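Local coordinates for protein diadenosine tetraphosphatase, putative (Trypanosoma brucei, PDB 2QJC) that binds two manganese ions in a calcineurin-like phosphoesterase fold and probably hydrolyses dinucleoside tetraphosphates or other phosphate compounds, at residues A[84-87]-A[88-92]; A[113-116]-A[117-121]; A[213-216]-A[217-221]. All blocks are in the same frame, centred on the assembly; numbering follows the deposited sequence.

Contacts 1 and 2 are neighbours at the surface, with centres about 11 Å apart, and both lie among helices on the same side of the chain's centre. Contact 1 is two turns of helix 81-91, whereas contact 2 is the bend that carries the chain from helix 108-114 into helix 117-124. They meet where Ile115 and Glu120 lie against Leu86, Leu87 and Val90. Contact 3, partly buried, lies on the opposite side of the chain's centre and touches neither; its centre is about 31 Å from that of contact 1. Regular helix bonds dominate contact 1, proline packing and a helix start mark contact 2, and a cis-proline turn leading into a sheet's outermost strand makes contact 3.

Contact 1 of 3, residues A[84-87]-A[88-92]; sequences AKLL and KLVKK
Leu86 and Val90 stand one helical turn apart on the same flank, and theirs is the apolar side-chain contact between residues 84-87 and 88-92. The nearest pair is Leu86 CG and Val90 CG2, at 4.2 Å, so the side chains meet loosely through one methyl and a branch point. Val90 places its two methyls differently: CG1 lies anti to the backbone N (chi1 176°), while CG2 sits beside that N and is turned back along the helix. There Val90 CG2 comes within 2.9 Å of Leu86 O, an approach tighter than usual packing and probably strained. That same oxygen accepts the amide of Val90, Val90 N to Leu86 O being 2.9 Å. Matching bonds join Lys88 N to Ala84 O (3.0 Å), Leu89 N to Lys85 O (2.9 Å) and Lys91 N to Leu87 O (2.9 Å). Leu87 points away from the following turn and packs on Leu123, while Leu86 touches Leu111 and Leu89 touches Leu108 of helix 108-114. Lys85, Lys88 and Lys91 are exposed, giving the helix one apolar and one basic side. Helix 81-91 starts at the manganese ligand Asn81, within the Gly-Asn-His signature of calcineurin-like metallophosphoesterases, and is amphipathic beyond it.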
loop_
_atom_site.group_PDB
_atom_site.type_symbol
_atom_site.label_atom_id
_atom_site.label_comp_id
_atom_site.label_asym_id
_atom_site.label_seq_id
_atom_site.Cartn_x
_atom_site.Cartn_y
_atom_site.Cartn_z
ATOM N N ALA A 84 -0.768 -11.119 -0.951
ATOM C CA ALA A 84 -0.978 -12.187 0.026
ATOM C C ALA A 84 -1.694 -13.406 -0.547
ATOM O O ALA A 84 -1.293 -14.539 -0.283
ATOM C CB ALA A 84 -1.757 -11.651 1.244
ATOM N N LYS A 85 -2.757 -13.178 -1.317
ATOM C CA LYS A 85 -3.511 -14.283 -1.901
ATOM C C LYS A 85 -2.682 -15.031 -2.932
ATOM O O LYS A 85 -2.826 -16.246 -3.079
ATOM C CB LYS A 85 -4.807 -13.788 -2.553
ATOM C CG LYS A 85 -5.810 -13.165 -1.576
ATOM C CD LYS A 85 -7.119 -12.804 -2.273
ATOM C CE LYS A 85 -8.020 -11.977 -1.372
ATOM N NZ LYS A 85 -8.292 -12.655 -0.074
ATOM N N LEU A 86 -1.817 -14.310 -3.648
ATOM C CA LEU A 86 -0.966 -14.946 -4.654
ATOM C C LEU A 86 0.030 -15.881 -3.971
ATOM O O LEU A 86 0.223 -17.013 -4.413
ATOM C CB LEU A 86 -0.202 -13.902 -5.480
ATOM C CG LEU A 86 0.705 -14.469 -6.588
ATOM C CD1 LEU A 86 -0.144 -15.213 -7.614
ATOM C CD2 LEU A 86 1.482 -13.347 -7.254
ATOM N N LEU A 87 0.662 -15.408 -2.898
ATOM C CA LEU A 87 1.624 -16.231 -2.169
ATOM C C LEU A 87 0.920 -17.466 -1.635
ATOM O O LEU A 87 1.470 -18.566 -1.648
ATOM C CB LEU A 87 2.242 -15.461 -0.997
ATOM C CG LEU A 87 3.273 -14.375 -1.322
ATOM C CD1 LEU A 87 3.782 -13.758 -0.025
ATOM C CD2 LEU A 87 4.428 -14.977 -2.112
ATOM N N LYS A 88 -0.307 -17.272 -1.168
ATOM C CA LYS A 88 -1.096 -18.367 -0.634
ATOM C C LYS A 88 -1.355 -19.414 -1.721
ATOM O O LYS A 88 -1.150 -20.604 -1.503
ATOM C CB LYS A 88 -2.424 -17.841 -0.094
ATOM C CG LYS A 88 -3.171 -18.841 0.766
ATOM C CD LYS A 88 -4.564 -18.348 1.114
ATOM C CE LYS A 88 -5.248 -19.296 2.089
ATOM N NZ LYS A 88 -5.268 -20.699 1.593
ATOM N N LEU A 89 -1.798 -18.962 -2.890
ATOM C CA LEU A 89 -2.079 -19.857 -4.009
ATOM C C LEU A 89 -0.843 -20.581 -4.516
ATOM O O LEU A 89 -0.930 -21.721 -4.977
ATOM C CB LEU A 89 -2.713 -19.087 -5.167
ATOM C CG LEU A 89 -4.230 -18.919 -5.129
ATOM C CD1 LEU A 89 -4.691 -18.118 -6.344
ATOM C CD2 LEU A 89 -4.890 -20.299 -5.110
ATOM N N VAL A 90 0.303 -19.914 -4.433
ATOM C CA VAL A 90 1.560 -20.489 -4.880
ATOM C C VAL A 90 2.030 -21.582 -3.929
ATOM O O VAL A 90 2.357 -22.691 -4.359
ATOM C CB VAL A 90 2.666 -19.410 -4.982
ATOM C CG1 VAL A 90 3.994 -20.058 -5.349
ATOM C CG2 VAL A 90 2.279 -18.363 -6.022
ATOM N N LYS A 91 2.054 -21.276 -2.636
ATOM C CA LYS A 91 2.510 -22.249 -1.650
ATOM C C LYS A 91 1.707 -23.539 -1.777
ATOM O O LYS A 91 2.134 -24.600 -1.318
ATOM C CB LYS A 91 2.409 -21.669 -0.235
ATOM C CG LYS A 91 1.071 -21.847 0.439
ATOM C CD LYS A 91 1.208 -22.782 1.633
ATOM C CE LYS A 91 2.226 -22.249 2.633
ATOM N NZ LYS A 91 2.411 -23.178 3.778
ATOM N N LYS A 92 0.544 -23.443 -2.413
ATOM C CA LYS A 92 -0.300 -24.609 -2.642
ATOM C C LYS A 92 0.280 -25.299 -3.880
ATOM O O LYS A 92 -0.418 -25.515 -4.873
ATOM C CB LYS A 92 -1.744 -24.176 -2.907
ATOM C CG LYS A 92 -2.339 -23.318 -1.797
ATOM C CD LYS A 92 -3.666 -22.671 -2.196
ATOM C CE LYS A 92 -4.820 -23.663 -2.207
ATOM N NZ LYS A 92 -4.649 -24.731 -3.227
#

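Contact 2 of 3, residues A[113-116]-A[117-121]; sequences QSIP and TDVET
Pro116 and Val119 make the tightest packing of this bend: Pro116 CG and Val119 CG2 are 3.4 Å apart, closer than ordinary van der Waals contact, with the ring set at a slant to the valine. The other valine methyl takes up Ile115, Val119 CG1 lying 3.9 Å from Ile115 CG1. Ile115 CD1 reaches 3.7 Å from Glu120 CB, and the two side chains cross at about a right angle. Ile115 gets there because CG1 is anti to the backbone N (chi1 -169°), which extends the chain toward the new helix. Pro116 occupies the N-cap position, and its carbonyl begins the helical bonding: Glu120 N to Pro116 O is 3.0 Å and almost straight at 175°. Thr117 O is gripped twice, by the amide of Thr121 and by Thr121 OG1 at 2.9 Å. Asp118 folds back over the proline, its OD1 lying 3.5 Å from Pro116 CB, while OD2 forms a salt bridge with Arg68 of helix 63-73. Pro116 also rests on Phe64. Pro116 and Ile115 thus pack against the first turn through Val119 and Glu120, and the negative charge of Asp118, near the helix N-terminus and paired with Arg68, is probably stabilised by both.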
loop_
_atom_site.group_PDB
_atom_site.type_symbol
_atom_site.label_atom_id
_atom_site.label_comp_id
_atom_site.label_asym_id
_atom_site.label_seq_id
_atom_site.Cartn_x
_atom_site.Cartn_y
_atom_site.Cartn_z
ATOM N N GLN A 113 1.048 -19.923 -11.369
ATOM C CA GLN A 113 1.773 -20.943 -12.124
ATOM C C GLN A 113 3.026 -20.388 -12.806
ATOM O O GLN A 113 3.985 -21.126 -13.050
ATOM C CB GLN A 113 0.849 -21.567 -13.178
ATOM C CG GLN A 113 -0.497 -22.012 -12.631
ATOM C CD GLN A 113 -1.405 -22.595 -13.695
ATOM O OE1 GLN A 113 -1.482 -23.812 -13.862
ATOM N NE2 GLN A 113 -2.094 -21.727 -14.425
ATOM N N SER A 114 3.023 -19.089 -13.090
ATOM C CA SER A 114 4.149 -18.458 -13.775
ATOM C C SER A 114 5.100 -17.604 -12.932
ATOM O O SER A 114 6.057 -17.046 -13.471
ATOM C CB SER A 114 3.626 -17.605 -14.941
ATOM O OG SER A 114 2.799 -16.543 -14.482
ATOM N N ILE A 115 4.866 -17.505 -11.625
ATOM C CA ILE A 115 5.731 -16.668 -10.794
ATOM C C ILE A 115 7.142 -17.215 -10.568
ATOM O O ILE A 115 7.327 -18.321 -10.055
ATOM C CB ILE A 115 5.075 -16.349 -9.414
ATOM C CG1 ILE A 115 5.880 -15.255 -8.711
ATOM C CG2 ILE A 115 5.002 -17.601 -8.542
ATOM C CD1 ILE A 115 5.329 -14.854 -7.347
ATOM N N PRO A 116 8.162 -16.437 -10.968
ATOM C CA PRO A 116 9.570 -16.823 -10.814
ATOM C C PRO A 116 10.069 -16.675 -9.378
ATOM O O PRO A 116 9.516 -15.901 -8.591
ATOM C CB PRO A 116 10.290 -15.898 -11.794
ATOM C CG PRO A 116 9.449 -14.666 -11.772
ATOM C CD PRO A 116 8.037 -15.212 -11.781
ATOM N N THR A 117 11.118 -17.428 -9.055
ATOM C CA THR A 117 11.712 -17.441 -7.722
ATOM C C THR A 117 12.024 -16.070 -7.123
ATOM O O THR A 117 11.596 -15.769 -6.006
ATOM C CB THR A 117 13.011 -18.288 -7.714
ATOM O OG1 THR A 117 12.691 -19.649 -8.030
ATOM C CG2 THR A 117 13.684 -18.238 -6.338
ATOM N N ASP A 118 12.772 -15.245 -7.853
ATOM C CA ASP A 118 13.131 -13.928 -7.348
ATOM C C ASP A 118 11.893 -13.122 -6.949
ATOM O O ASP A 118 11.807 -12.631 -5.821
ATOM C CB ASP A 118 13.977 -13.171 -8.379
ATOM C CG ASP A 118 13.242 -12.914 -9.677
ATOM O OD1 ASP A 118 12.631 -13.854 -10.222
ATOM O OD2 ASP A 118 13.288 -11.766 -10.159
ATOM N N VAL A 119 10.930 -13.003 -7.859
ATOM C CA VAL A 119 9.705 -12.267 -7.564
ATOM C C VAL A 119 9.054 -12.817 -6.291
ATOM O O VAL A 119 8.763 -12.074 -5.354
ATOM C CB VAL A 119 8.691 -12.371 -8.728
ATOM C CG1 VAL A 119 7.395 -11.651 -8.362
ATOM C CG2 VAL A 119 9.291 -11.768 -9.995
ATOM N N GLU A 120 8.835 -14.127 -6.262
ATOM C CA GLU A 120 8.221 -14.777 -5.109
ATOM C C GLU A 120 8.992 -14.491 -3.819
ATOM O O GLU A 120 8.398 -14.358 -2.744
ATOM C CB GLU A 120 8.149 -16.286 -5.347
ATOM C CG GLU A 120 7.620 -17.088 -4.179
ATOM C CD GLU A 120 7.639 -18.577 -4.461
ATOM O OE1 GLU A 120 7.024 -19.000 -5.465
ATOM O OE2 GLU A 120 8.273 -19.328 -3.687
ATOM N N THR A 121 10.313 -14.391 -3.932
ATOM C CA THR A 121 11.157 -14.121 -2.776
ATOM C C THR A 121 10.963 -12.703 -2.252
ATOM O O THR A 121 10.864 -12.496 -1.043
ATOM C CB THR A 121 12.645 -14.346 -3.116
ATOM O OG1 THR A 121 12.863 -15.738 -3.364
ATOM C CG2 THR A 121 13.534 -13.901 -1.974
#

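Contact 3 of 3, residues A[213-216]-A[217-221]; sequences QYKP and LAIGL
A type VIa beta turn, with a cis peptide bond between Lys215 and Pro216, joins Tyr214 to Leu217 and feeds the chain into strand 218-220, an outermost strand of a five-stranded mixed sheet. Tyr214 O is the hub. Leu217 N closes the turn on it weakly, at 2.9 Å but with an N-H...O angle of only 121°, and Ala218 N also hydrogen-bonds to Tyr214 O, at 3.2 Å, approaching from well above the carbonyl plane. The side chains add light packing: Tyr214 CB and Ala218 CB are 4.1 Å apart, while the phenol ring leads away to Ala191 and Ser192. Lys215 runs obliquely across Ile219, touching it at two levels, Lys215 CG to Ile219 CG1 and Lys215 CE to Ile219 CD1, both 4.2 Å. A bend at chi3 (76°) lets the aliphatic chain follow the isoleucine. The backbones of Leu217 and Ile219 pair with Val200 of strand 199-202. One oxygen thus takes a weak bond from Leu217 N and a bent one from Ala218 N, so the turn's own hydrogen bonding is modest; the cis proline sets the reversal, and the carbonyl of Pro216 and the ammonium of Lys215 are bonded to Thr199 OG1 and Gly239 O, outside the turn.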
loop_
_atom_site.group_PDB
_atom_site.type_symbol
_atom_site.label_atom_id
_atom_site.label_comp_id
_atom_site.label_asym_id
_atom_site.label_seq_id
_atom_site.Cartn_x
_atom_site.Cartn_y
_atom_site.Cartn_z
ATOM N N GLN A 213 -9.608 13.998 2.657
ATOM C CA GLN A 213 -10.364 14.766 3.649
ATOM C C GLN A 213 -9.979 14.497 5.100
ATOM O O GLN A 213 -10.541 15.096 6.017
ATOM C CB GLN A 213 -11.865 14.522 3.483
ATOM C CG GLN A 213 -12.247 13.931 2.151
ATOM C CD GLN A 213 -12.166 12.418 2.147
ATOM O OE1 GLN A 213 -13.052 11.740 2.669
ATOM N NE2 GLN A 213 -11.099 11.880 1.570
ATOM N N TYR A 214 -9.024 13.609 5.320
ATOM C CA TYR A 214 -8.625 13.304 6.683
ATOM C C TYR A 214 -7.214 13.783 6.958
ATOM O O TYR A 214 -6.635 13.478 7.999
ATOM C CB TYR A 214 -8.747 11.803 6.934
ATOM C CG TYR A 214 -10.103 11.252 6.556
ATOM C CD1 TYR A 214 -11.255 11.638 7.243
ATOM C CD2 TYR A 214 -10.235 10.347 5.505
ATOM C CE1 TYR A 214 -12.511 11.132 6.890
ATOM C CE2 TYR A 214 -11.479 9.833 5.144
ATOM C CZ TYR A 214 -12.609 10.227 5.838
ATOM O OH TYR A 214 -13.826 9.709 5.485
ATOM N N LYS A 215 -6.659 14.529 6.014
ATOM C CA LYS A 215 -5.321 15.064 6.193
ATOM C C LYS A 215 -5.383 16.002 7.391
ATOM O O LYS A 215 -6.418 16.605 7.668
ATOM C CB LYS A 215 -4.865 15.842 4.949
ATOM C CG LYS A 215 -4.840 15.016 3.680
ATOM C CD LYS A 215 -4.326 15.800 2.491
ATOM C CE LYS A 215 -2.813 15.958 2.530
ATOM N NZ LYS A 215 -2.299 16.587 1.276
ATOM N N PRO A 216 -4.279 16.121 8.130
ATOM C CA PRO A 216 -3.018 15.421 7.880
ATOM C C PRO A 216 -2.905 14.081 8.621
ATOM O O PRO A 216 -1.850 13.450 8.601
ATOM C CB PRO A 216 -1.988 16.424 8.372
ATOM C CG PRO A 216 -2.659 16.957 9.606
ATOM C CD PRO A 216 -4.096 17.178 9.143
ATOM N N LEU A 217 -3.988 13.644 9.261
ATOM C CA LEU A 217 -3.963 12.393 10.018
ATOM C C LEU A 217 -3.948 11.119 9.177
ATOM O O LEU A 217 -3.497 10.077 9.646
ATOM C CB LEU A 217 -5.139 12.346 11.000
ATOM C CG LEU A 217 -5.072 13.346 12.161
ATOM C CD1 LEU A 217 -6.281 13.161 13.064
ATOM C CD2 LEU A 217 -3.784 13.129 12.955
ATOM N N ALA A 218 -4.445 11.197 7.947
ATOM C CA ALA A 218 -4.469 10.027 7.070
ATOM C C ALA A 218 -4.498 10.411 5.590
ATOM O O ALA A 218 -4.919 11.514 5.234
ATOM C CB ALA A 218 -5.670 9.125 7.414
ATOM N N ILE A 219 -4.042 9.491 4.737
ATOM C CA ILE A 219 -4.004 9.714 3.292
ATOM C C ILE A 219 -4.240 8.421 2.504
ATOM O O ILE A 219 -3.409 7.500 2.542
ATOM C CB ILE A 219 -2.639 10.289 2.846
ATOM C CG1 ILE A 219 -2.377 11.625 3.554
ATOM C CG2 ILE A 219 -2.615 10.453 1.328
ATOM C CD1 ILE A 219 -1.032 12.250 3.248
ATOM N N GLY A 220 -5.375 8.354 1.802
ATOM C CA GLY A 220 -5.691 7.183 0.998
ATOM C C GLY A 220 -5.216 7.430 -0.428
ATOM O O GLY A 220 -5.781 8.266 -1.136
ATOM N N LEU A 221 -4.193 6.697 -0.859
ATOM C CA LEU A 221 -3.622 6.886 -2.194
ATOM C C LEU A 221 -4.151 6.027 -3.333
ATOM O O LEU A 221 -3.661 6.155 -4.457
ATOM C CB LEU A 221 -2.104 6.692 -2.147
ATOM C CG LEU A 221 -1.222 7.632 -1.320
ATOM C CD1 LEU A 221 0.203 7.058 -1.230
ATOM C CD2 LEU A 221 -1.198 9.002 -1.963
#